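Side-chain contacts in glutamate--cysteine ligase GshA (Methylobacillus flagellatus KT, PDB 3K1T), which probably acts as a ligase that joins glutamate to cysteine to form gamma-glutamylcysteine: residues A53-A58 / R267-Y272; N210-Y215 / I326-V331; T333-K338 / P399-A404. All blocks are in the same frame, centred on the assembly; numbering follows the deposited sequence.

Contact 1: residues A53-A58 / R267-Y272; sequences AGFKLA and RKYAEY
Phe55 and Tyr269 are brought together by two different first torsions. Phe55 has CG between its backbone N and its carbonyl carbon (chi1 61°), a position with little space, and its CB already points at the helix. Tyr269 has CG anti to its carbonyl carbon (chi1 -80°). Its CB does not point straight at the 53-58 loop, but the long ring carries its far end there. The two rings then meet obliquely, with planes at 66° and centroids 5.0 Å apart.

The touching atoms lie at the outer ends of both rings. CE1 of Phe55 is 3.6 Å from CE1 of Tyr269. CZ of Phe55 is 3.6 Å from OH of Tyr269, which is a packing contact and not a polar bond. One face of the Phe55 ring is covered by CB of Ala53, 3.8 Å above the ring plane and over its centre. Phe55 also touches Pro14 of helix 13-23, and both rings touch Val274. The aromatic pair thus belongs to a larger buried cluster near the C-terminal end of helix 251-272.

Lys268 and Lys56, near the pair, are each held by acids. On the helix, NZ of Lys268 forms a salt bridge of 2.8 Å with OE1 of Glu271, one turn on. Asp229 makes a second salt bridge with Lys268 and is also hydrogen-bonded to OH of Tyr272. On the loop, Lys56 extends to a salt bridge with Glu329. The loop and the helix therefore meet through ring carbons and one hydroxyl, so this join rests on shape and dispersion, while the nearby lysines are paired with acids, in the helix and beyond it, and not across this contact.

Contact 2: residues N210-Y215 / I326-V331; sequences NHFTAY and ILQEGV
Phe212 puts its ring between two side chains of strand 324-329, Ile326 and Gln328, and meets them differently. The amide of Gln328 is nearly perpendicular to the ring, with the planes 83° apart. NE2 of Gln328 does the touching, 3.3 Å from CE1 and 3.5 Å from CD1 of Phe212. The approach is oblique. Gln328 gets there on an extended chain, with CG anti to the backbone N (chi1 -169°).

Ile326 comes obliquely against the CE2 side of the ring, across from the carbons that Gln328 touches. Both CD1 and CG2 of Ile326 lie 3.9 Å from CE2 of Phe212. The delta methyl and the gamma methyl therefore share one ring carbon. Within the helix, CD2 of His211 sits 3.5 Å above the plane of the Phe212 ring, over its centre. The ring is thus covered by its own neighbour as well as touched by the strand. With Phe212 cut back to an alanine, the two Ile326 methyls and the Gln328 amide are likely to lose their packing partner, and a gap would open between helix and strand.

Ile326 and Gln328 alternate with Leu327, which packs on helix 251-272. The strand hence has helix 210-226 on one side and helix 251-272 on the other. It is an inner strand of a four-stranded antiparallel sheet, bonded to strands 237-241 and 280-285. Such layering of helices on an antiparallel sheet is consistent with the ATP-grasp fold of other ligases, where a comparable sheet contributes to the nucleotide site.

Contact 3: residues T333-K338 / P399-A404; sequences TFEHLK and PNRFYA
Glu335 and Arg401 meet through a long salt bridge, with OE1 of Glu335 3.5 Å from NH1 of Arg401. The carboxylate oxygen lies at the edge of the guanidinium, near its plane, while the two flat groups are turned 83° apart. One water completes the link. It donates to OE1 of Glu335 at 2.7 Å and accepts from NH1 of Arg401 at 3.0 Å. The charge pair is therefore joined both directly and through this water.

Each group has further partners. OE1 of Glu335 is also hydrogen-bonded to the hydroxyl of Tyr358. Arg401 pairs through NE with Asp396 in a salt bridge, and its NH1 bonds to the hydroxyl of Tyr405. The arginine chain bends at chi2 (87°) and again at chi3, which curls the guanidinium round to these partners. At the base of the glutamate, Thr333 OG1 accepts from Glu335 N at 3.3 Å, an ST turn leading into the strand.

Helix 398-421 here faces strand 335-337, which pairs with strands 6-7 and 340-349. Arg401 also packs on Leu15 and Glu19 of helix 13-23, and both it and Glu335 touch Asn52 of strand 45-52.

Contacts 1 and 2 interlock along the chain, because their segments alternate, and contact 3 follows both. Centre to centre, contact 1 lies about 16 Å from contact 2 and about 16 Å from contact 3. The centres of contacts 2 and 3 are about 22 Å apart. Contact 1 is the bridge. Its Lys56 reaches Glu329 of contact 2, and its Phe55 packs on Phe334 of contact 3. Contacts 1 and 3 reach the same seven-stranded antiparallel sheet, whereas contact 2 belongs to the separate four-stranded one. Strand 324-329 runs on to strand 335-337, so a short connection passes from one sheet to the other. Together they lie where the two sheets and helices 210-226, 251-272 and 398-421 come together.

Contact 1: residues A53-A58 / R267-Y272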
loop_
_atom_site.group_PDB
_atom_site.type_symbol
_atom_site.label_atom_id
_atom_site.label_comp_id
_atom_site.label_asym_id
_atom_site.label_seq_id
_atom_site.Cartn_x
_atom_site.Cartn_y
_atom_site.Cartn_z
ATOM N N ALA A 53 -4.205 -27.618 -9.079
ATOM C CA ALA A 53 -4.294 -28.993 -9.561
ATOM C C ALA A 53 -3.850 -29.081 -11.026
ATOM O O ALA A 53 -3.889 -30.164 -11.627
ATOM C CB ALA A 53 -5.756 -29.468 -9.422
ATOM N N GLY A 54 -3.487 -27.946 -11.630
ATOM C CA GLY A 54 -3.214 -27.909 -13.084
ATOM C C GLY A 54 -4.484 -27.882 -13.920
ATOM O O GLY A 54 -4.573 -27.147 -14.917
ATOM N N PHE A 55 -5.467 -28.699 -13.535
ATOM C CA PHE A 55 -6.787 -28.673 -14.177
ATOM C C PHE A 55 -7.834 -27.795 -13.452
ATOM O O PHE A 55 -9.000 -27.672 -13.906
ATOM C CB PHE A 55 -7.293 -30.111 -14.365
ATOM C CG PHE A 55 -7.471 -30.885 -13.095
ATOM C CD1 PHE A 55 -8.578 -30.653 -12.272
ATOM C CD2 PHE A 55 -6.574 -31.875 -12.742
ATOM C CE1 PHE A 55 -8.767 -31.377 -11.111
ATOM C CE2 PHE A 55 -6.759 -32.612 -11.571
ATOM C CZ PHE A 55 -7.856 -32.377 -10.769
ATOM N N LYS A 56 -7.407 -27.157 -12.365
ATOM C CA LYS A 56 -8.277 -26.383 -11.493
ATOM C C LYS A 56 -7.406 -25.521 -10.579
ATOM O O LYS A 56 -6.321 -25.940 -10.196
ATOM C CB LYS A 56 -9.070 -27.394 -10.586
ATOM C CG LYS A 56 -10.176 -26.828 -9.908
ATOM C CD LYS A 56 -11.144 -27.840 -9.407
ATOM C CE LYS A 56 -12.302 -27.137 -8.775
ATOM N NZ LYS A 56 -13.586 -27.666 -9.321
ATOM N N LEU A 57 -7.890 -24.339 -10.193
ATOM C CA LEU A 57 -7.235 -23.486 -9.208
ATOM C C LEU A 57 -8.325 -22.934 -8.272
ATOM O O LEU A 57 -9.121 -22.117 -8.686
ATOM C CB LEU A 57 -6.449 -22.345 -9.873
ATOM C CG LEU A 57 -5.773 -21.369 -8.910
ATOM C CD1 LEU A 57 -4.682 -22.042 -8.020
ATOM C CD2 LEU A 57 -5.212 -20.161 -9.731
ATOM N N ALA A 58 -8.374 -23.429 -7.039
ATOM C CA ALA A 58 -9.524 -23.196 -6.172
ATOM C C ALA A 58 -9.114 -22.910 -4.738
ATOM O O ALA A 58 -8.109 -23.433 -4.237
ATOM C CB ALA A 58 -10.553 -24.413 -6.238
ATOM N N ARG A 267 -17.668 -36.348 -14.302
ATOM C CA ARG A 267 -18.016 -35.701 -15.576
ATOM C C ARG A 267 -16.998 -34.643 -15.963
ATOM O O ARG A 267 -16.563 -34.555 -17.133
ATOM C CB ARG A 267 -19.380 -35.023 -15.522
ATOM C CG ARG A 267 -20.546 -35.936 -15.624
ATOM C CD ARG A 267 -21.826 -35.131 -15.737
ATOM N NE ARG A 267 -21.815 -34.243 -16.898
ATOM C CZ ARG A 267 -22.793 -33.398 -17.200
ATOM N NH1 ARG A 267 -23.872 -33.311 -16.433
ATOM N NH2 ARG A 267 -22.690 -32.636 -18.265
ATOM N N LYS A 268 -16.626 -33.809 -14.981
ATOM C CA LYS A 268 -15.614 -32.787 -15.245
ATOM C C LYS A 268 -14.226 -33.365 -15.512
ATOM O O LYS A 268 -13.507 -32.862 -16.402
ATOM C CB LYS A 268 -15.604 -31.714 -14.129
ATOM C CG LYS A 268 -16.740 -30.711 -14.234
ATOM C CD LYS A 268 -16.507 -29.736 -15.380
ATOM C CE LYS A 268 -17.675 -28.859 -15.713
ATOM N NZ LYS A 268 -17.460 -28.054 -16.959
ATOM N N TYR A 269 -13.851 -34.428 -14.799
ATOM C CA TYR A 269 -12.552 -35.073 -15.000
ATOM C C TYR A 269 -12.479 -35.660 -16.419
ATOM O O TYR A 269 -11.445 -35.541 -17.084
ATOM C CB TYR A 269 -12.277 -36.119 -13.905
ATOM C CG TYR A 269 -11.784 -35.562 -12.559
ATOM C CD1 TYR A 269 -11.942 -34.233 -12.206
ATOM C CD2 TYR A 269 -11.142 -36.376 -11.658
ATOM C CE1 TYR A 269 -11.491 -33.754 -10.974
ATOM C CE2 TYR A 269 -10.685 -35.912 -10.453
ATOM C CZ TYR A 269 -10.845 -34.587 -10.120
ATOM O OH TYR A 269 -10.396 -34.110 -8.899
ATOM N N ALA A 270 -13.597 -36.205 -16.902
ATOM C CA ALA A 270 -13.672 -36.723 -18.282
ATOM C C ALA A 270 -13.533 -35.587 -19.307
ATOM O O ALA A 270 -12.739 -35.690 -20.261
ATOM C CB ALA A 270 -14.972 -37.531 -18.503
ATOM N N GLU A 271 -14.257 -34.496 -19.079
ATOM C CA GLU A 271 -14.196 -33.330 -19.939
ATOM C C GLU A 271 -12.737 -32.848 -20.114
ATOM O O GLU A 271 -12.331 -32.496 -21.220
ATOM C CB GLU A 271 -15.046 -32.203 -19.377
ATOM C CG GLU A 271 -15.012 -30.909 -20.211
ATOM C CD GLU A 271 -15.946 -29.814 -19.710
ATOM O OE1 GLU A 271 -16.720 -30.049 -18.758
ATOM O OE2 GLU A 271 -15.909 -28.708 -20.298
ATOM N N TYR A 272 -11.978 -32.817 -19.027
ATOM C CA TYR A 272 -10.646 -32.240 -19.048
ATOM C C TYR A 272 -9.499 -33.269 -19.132
ATOM O O TYR A 272 -8.347 -32.889 -19.097
ATOM C CB TYR A 272 -10.495 -31.299 -17.846
ATOM C CG TYR A 272 -11.297 -30.025 -18.017
ATOM C CD1 TYR A 272 -10.919 -29.056 -18.958
ATOM C CD2 TYR A 272 -12.432 -29.787 -17.269
ATOM C CE1 TYR A 272 -11.640 -27.871 -19.127
ATOM C CE2 TYR A 272 -13.141 -28.595 -17.393
ATOM C CZ TYR A 272 -12.748 -27.648 -18.341
ATOM O OH TYR A 272 -13.476 -26.498 -18.471
#

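Contact 2: residues N210-Y215 / I326-V331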
loop_
_atom_site.group_PDB
_atom_site.type_symbol
_atom_site.label_atom_id
_atom_site.label_comp_id
_atom_site.label_asym_id
_atom_site.label_seq_id
_atom_site.Cartn_x
_atom_site.Cartn_y
_atom_site.Cartn_z
ATOM N N ASN A 210 -23.067 -21.746 4.317
ATOM C CA ASN A 210 -23.288 -20.426 3.721
ATOM C C ASN A 210 -21.988 -19.871 3.126
ATOM O O ASN A 210 -22.035 -19.079 2.209
ATOM C CB ASN A 210 -23.851 -19.398 4.745
ATOM C CG ASN A 210 -25.286 -19.706 5.180
ATOM O OD1 ASN A 210 -25.963 -20.500 4.566
ATOM N ND2 ASN A 210 -25.748 -19.055 6.252
ATOM N N HIS A 211 -20.852 -20.266 3.674
ATOM C CA HIS A 211 -19.536 -19.897 3.123
ATOM C C HIS A 211 -19.379 -20.373 1.653
ATOM O O HIS A 211 -18.919 -19.631 0.791
ATOM C CB HIS A 211 -18.461 -20.500 4.034
ATOM C CG HIS A 211 -17.091 -20.570 3.442
ATOM N ND1 HIS A 211 -16.169 -19.552 3.576
ATOM C CD2 HIS A 211 -16.456 -21.573 2.787
ATOM C CE1 HIS A 211 -15.033 -19.925 3.012
ATOM N NE2 HIS A 211 -15.182 -21.143 2.519
ATOM N N PHE A 212 -19.793 -21.606 1.381
ATOM C CA PHE A 212 -19.646 -22.222 0.048
ATOM C C PHE A 212 -20.666 -21.636 -0.923
ATOM O O PHE A 212 -20.353 -21.414 -2.070
ATOM C CB PHE A 212 -19.752 -23.745 0.149
ATOM C CG PHE A 212 -18.749 -24.338 1.125
ATOM C CD1 PHE A 212 -17.442 -24.550 0.758
ATOM C CD2 PHE A 212 -19.085 -24.539 2.460
ATOM C CE1 PHE A 212 -16.487 -25.071 1.667
ATOM C CE2 PHE A 212 -18.127 -25.039 3.387
ATOM C CZ PHE A 212 -16.825 -25.315 2.953
ATOM N N THR A 213 -21.873 -21.359 -0.443
ATOM C CA THR A 213 -22.909 -20.701 -1.230
ATOM C C THR A 213 -22.479 -19.282 -1.625
ATOM O O THR A 213 -22.710 -18.827 -2.742
ATOM C CB THR A 213 -24.247 -20.645 -0.436
ATOM O OG1 THR A 213 -24.630 -21.972 -0.046
ATOM C CG2 THR A 213 -25.356 -20.022 -1.270
ATOM N N ALA A 214 -21.851 -18.569 -0.691
ATOM C CA ALA A 214 -21.430 -17.198 -0.963
ATOM C C ALA A 214 -20.337 -17.189 -2.057
ATOM O O ALA A 214 -20.385 -16.377 -2.966
ATOM C CB ALA A 214 -20.930 -16.465 0.335
ATOM N N TYR A 215 -19.402 -18.134 -1.995
ATOM C CA TYR A 215 -18.370 -18.247 -3.019
ATOM C C TYR A 215 -18.985 -18.652 -4.385
ATOM O O TYR A 215 -18.643 -18.070 -5.401
ATOM C CB TYR A 215 -17.246 -19.186 -2.577
ATOM C CG TYR A 215 -16.095 -19.218 -3.562
ATOM C CD1 TYR A 215 -15.301 -18.090 -3.762
ATOM C CD2 TYR A 215 -15.812 -20.356 -4.295
ATOM C CE1 TYR A 215 -14.248 -18.100 -4.674
ATOM C CE2 TYR A 215 -14.758 -20.385 -5.219
ATOM C CZ TYR A 215 -13.970 -19.254 -5.392
ATOM O OH TYR A 215 -12.943 -19.267 -6.316
ATOM N N ILE A 326 -21.148 -31.204 5.518
ATOM C CA ILE A 326 -20.818 -30.606 4.232
ATOM C C ILE A 326 -19.925 -31.582 3.473
ATOM O O ILE A 326 -18.956 -32.108 4.028
ATOM C CB ILE A 326 -20.078 -29.230 4.410
ATOM C CG1 ILE A 326 -20.954 -28.262 5.209
ATOM C CG2 ILE A 326 -19.749 -28.613 3.008
ATOM C CD1 ILE A 326 -20.217 -27.158 5.931
ATOM N N LEU A 327 -20.295 -31.840 2.223
ATOM C CA LEU A 327 -19.521 -32.685 1.333
ATOM C C LEU A 327 -18.930 -31.798 0.260
ATOM O O LEU A 327 -19.659 -31.090 -0.416
ATOM C CB LEU A 327 -20.427 -33.740 0.702
ATOM C CG LEU A 327 -21.070 -34.699 1.702
ATOM C CD1 LEU A 327 -22.379 -34.130 2.242
ATOM C CD2 LEU A 327 -21.285 -36.087 1.057
ATOM N N GLN A 328 -17.605 -31.796 0.126
ATOM C CA GLN A 328 -16.975 -30.937 -0.875
ATOM C C GLN A 328 -16.070 -31.760 -1.809
ATOM O O GLN A 328 -15.353 -32.638 -1.367
ATOM C CB GLN A 328 -16.164 -29.826 -0.213
ATOM C CG GLN A 328 -15.702 -28.733 -1.212
ATOM C CD GLN A 328 -14.779 -27.692 -0.596
ATOM O OE1 GLN A 328 -13.912 -28.018 0.216
ATOM N NE2 GLN A 328 -14.984 -26.420 -0.977
ATOM N N GLU A 329 -16.118 -31.438 -3.098
ATOM C CA GLU A 329 -15.138 -31.921 -4.057
ATOM C C GLU A 329 -13.727 -31.614 -3.544
ATOM O O GLU A 329 -13.416 -30.461 -3.241
ATOM C CB GLU A 329 -15.368 -31.232 -5.404
ATOM C CG GLU A 329 -14.210 -31.368 -6.418
ATOM C CD GLU A 329 -14.391 -30.520 -7.662
ATOM O OE1 GLU A 329 -15.542 -30.086 -7.958
ATOM O OE2 GLU A 329 -13.367 -30.317 -8.376
ATOM N N GLY A 330 -12.909 -32.643 -3.425
ATOM C CA GLY A 330 -11.504 -32.483 -3.062
ATOM C C GLY A 330 -10.716 -31.974 -4.262
ATOM O O GLY A 330 -11.028 -32.350 -5.396
ATOM N N VAL A 331 -9.743 -31.096 -4.014
ATOM C CA VAL A 331 -8.893 -30.512 -5.084
ATOM C C VAL A 331 -7.479 -30.973 -4.821
ATOM O O VAL A 331 -7.012 -30.941 -3.691
ATOM C CB VAL A 331 -8.974 -28.981 -5.068
ATOM C CG1 VAL A 331 -8.123 -28.364 -6.234
ATOM C CG2 VAL A 331 -10.467 -28.534 -5.159
#

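Contact 3: residues T333-K338 / P399-A404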
loop_
_atom_site.group_PDB
_atom_site.type_symbol
_atom_site.label_atom_id
_atom_site.label_comp_id
_atom_site.label_asym_id
_atom_site.label_seq_id
_atom_site.Cartn_x
_atom_site.Cartn_y
_atom_site.Cartn_z
ATOM N N THR A 333 -3.359 -30.837 -5.055
ATOM C CA THR A 333 -2.236 -29.950 -5.325
ATOM C C THR A 333 -1.091 -30.774 -5.914
ATOM O O THR A 333 -0.693 -31.786 -5.327
ATOM C CB THR A 333 -1.702 -29.177 -4.105
ATOM O OG1 THR A 333 -0.424 -28.558 -4.451
ATOM C CG2 THR A 333 -1.534 -30.096 -2.845
ATOM N N PHE A 334 -0.561 -30.341 -7.064
ATOM C CA PHE A 334 0.598 -31.009 -7.667
ATOM C C PHE A 334 1.858 -30.169 -7.559
ATOM O O PHE A 334 2.882 -30.526 -8.124
ATOM C CB PHE A 334 0.323 -31.408 -9.122
ATOM C CG PHE A 334 -0.810 -32.365 -9.250
ATOM C CD1 PHE A 334 -0.731 -33.615 -8.675
ATOM C CD2 PHE A 334 -1.985 -31.990 -9.843
ATOM C CE1 PHE A 334 -1.798 -34.511 -8.753
ATOM C CE2 PHE A 334 -3.051 -32.876 -9.932
ATOM C CZ PHE A 334 -2.951 -34.143 -9.378
ATOM N N GLU A 335 1.822 -29.087 -6.788
ATOM C CA GLU A 335 3.051 -28.332 -6.558
ATOM C C GLU A 335 3.939 -29.120 -5.577
ATOM O O GLU A 335 3.438 -29.648 -4.578
ATOM C CB GLU A 335 2.740 -26.945 -6.007
ATOM C CG GLU A 335 1.924 -26.088 -6.951
ATOM C CD GLU A 335 1.896 -24.612 -6.516
ATOM O OE1 GLU A 335 2.927 -23.923 -6.681
ATOM O OE2 GLU A 335 0.865 -24.170 -5.973
ATOM N N HIS A 336 5.223 -29.219 -5.885
ATOM C CA HIS A 336 6.182 -29.887 -5.037
ATOM C C HIS A 336 7.451 -29.045 -4.900
ATOM O O HIS A 336 7.965 -28.473 -5.877
ATOM C CB HIS A 336 6.628 -31.215 -5.642
ATOM C CG HIS A 336 5.634 -32.322 -5.540
ATOM N ND1 HIS A 336 4.477 -32.360 -6.293
ATOM C CD2 HIS A 336 5.642 -33.453 -4.790
ATOM C CE1 HIS A 336 3.821 -33.482 -6.019
ATOM N NE2 HIS A 336 4.495 -34.152 -5.096
ATOM N N LEU A 337 7.996 -29.045 -3.692
ATOM C CA LEU A 337 9.363 -28.597 -3.452
ATOM C C LEU A 337 10.195 -29.857 -3.316
ATOM O O LEU A 337 10.196 -30.524 -2.280
ATOM C CB LEU A 337 9.449 -27.732 -2.179
ATOM C CG LEU A 337 10.813 -27.065 -1.928
ATOM C CD1 LEU A 337 10.992 -25.869 -2.889
ATOM C CD2 LEU A 337 10.909 -26.638 -0.402
ATOM N N LYS A 338 10.871 -30.208 -4.403
ATOM C CA LYS A 338 11.572 -31.464 -4.526
ATOM C C LYS A 338 10.596 -32.595 -4.237
ATOM O O LYS A 338 9.609 -32.692 -4.921
ATOM C CB LYS A 338 12.838 -31.486 -3.658
ATOM C CG LYS A 338 13.830 -32.571 -4.095
ATOM C CD LYS A 338 15.215 -32.391 -3.491
ATOM C CE LYS A 338 16.104 -33.570 -3.881
ATOM N NZ LYS A 338 17.486 -33.395 -3.360
ATOM N N PRO A 399 5.238 -14.298 -12.263
ATOM C CA PRO A 399 4.377 -13.166 -11.889
ATOM C C PRO A 399 2.925 -13.332 -12.335
ATOM O O PRO A 399 2.026 -12.733 -11.736
ATOM C CB PRO A 399 4.987 -11.972 -12.604
ATOM C CG PRO A 399 6.332 -12.435 -13.128
ATOM C CD PRO A 399 6.365 -13.906 -13.135
ATOM N N ASN A 400 2.707 -14.122 -13.359
ATOM C CA ASN A 400 1.361 -14.389 -13.866
ATOM C C ASN A 400 0.632 -15.502 -13.098
ATOM O O ASN A 400 -0.577 -15.376 -12.806
ATOM C CB ASN A 400 1.424 -14.632 -15.382
ATOM C CG ASN A 400 1.770 -13.397 -16.143
ATOM O OD1 ASN A 400 1.523 -12.278 -15.679
ATOM N ND2 ASN A 400 2.318 -13.565 -17.351
ATOM N N ARG A 401 1.379 -16.541 -12.693
ATOM C CA ARG A 401 0.874 -17.529 -11.773
ATOM C C ARG A 401 0.432 -16.846 -10.474
ATOM O O ARG A 401 -0.678 -17.115 -9.953
ATOM C CB ARG A 401 1.954 -18.587 -11.489
ATOM C CG ARG A 401 1.607 -19.590 -10.332
ATOM C CD ARG A 401 0.829 -20.769 -10.793
ATOM N NE ARG A 401 1.621 -21.670 -11.647
ATOM C CZ ARG A 401 2.420 -22.645 -11.246
ATOM N NH1 ARG A 401 2.580 -22.911 -9.961
ATOM N NH2 ARG A 401 3.088 -23.363 -12.152
ATOM N N PHE A 402 1.296 -15.978 -9.936
ATOM C CA PHE A 402 0.999 -15.324 -8.649
ATOM C C PHE A 402 -0.096 -14.279 -8.750
ATOM O O PHE A 402 -0.876 -14.109 -7.805
ATOM C CB PHE A 402 2.308 -14.872 -7.923
ATOM C CG PHE A 402 2.945 -16.004 -7.201
ATOM C CD1 PHE A 402 3.727 -16.937 -7.886
ATOM C CD2 PHE A 402 2.651 -16.246 -5.877
ATOM C CE1 PHE A 402 4.253 -18.030 -7.254
ATOM C CE2 PHE A 402 3.189 -17.348 -5.227
ATOM C CZ PHE A 402 3.974 -18.246 -5.923
ATOM N N TYR A 403 -0.215 -13.622 -9.911
ATOM C CA TYR A 403 -1.356 -12.759 -10.168
ATOM C C TYR A 403 -2.657 -13.577 -10.088
ATOM O O TYR A 403 -3.640 -13.139 -9.427
ATOM C CB TYR A 403 -1.260 -11.989 -11.507
ATOM C CG TYR A 403 -2.466 -11.122 -11.768
ATOM C CD1 TYR A 403 -2.730 -10.003 -10.980
ATOM C CD2 TYR A 403 -3.355 -11.405 -12.808
ATOM C CE1 TYR A 403 -3.830 -9.201 -11.197
ATOM C CE2 TYR A 403 -4.501 -10.593 -13.026
ATOM C CZ TYR A 403 -4.732 -9.498 -12.207
ATOM O OH TYR A 403 -5.852 -8.686 -12.408
ATOM N N ALA A 404 -2.669 -14.748 -10.740
ATOM C CA ALA A 404 -3.828 -15.633 -10.680
ATOM C C ALA A 404 -4.125 -16.077 -9.235
ATOM O O ALA A 404 -5.280 -16.075 -8.823
ATOM C CB ALA A 404 -3.669 -16.872 -11.618
HETATM O O HOH W 1 4.483 -24.797 -8.686
#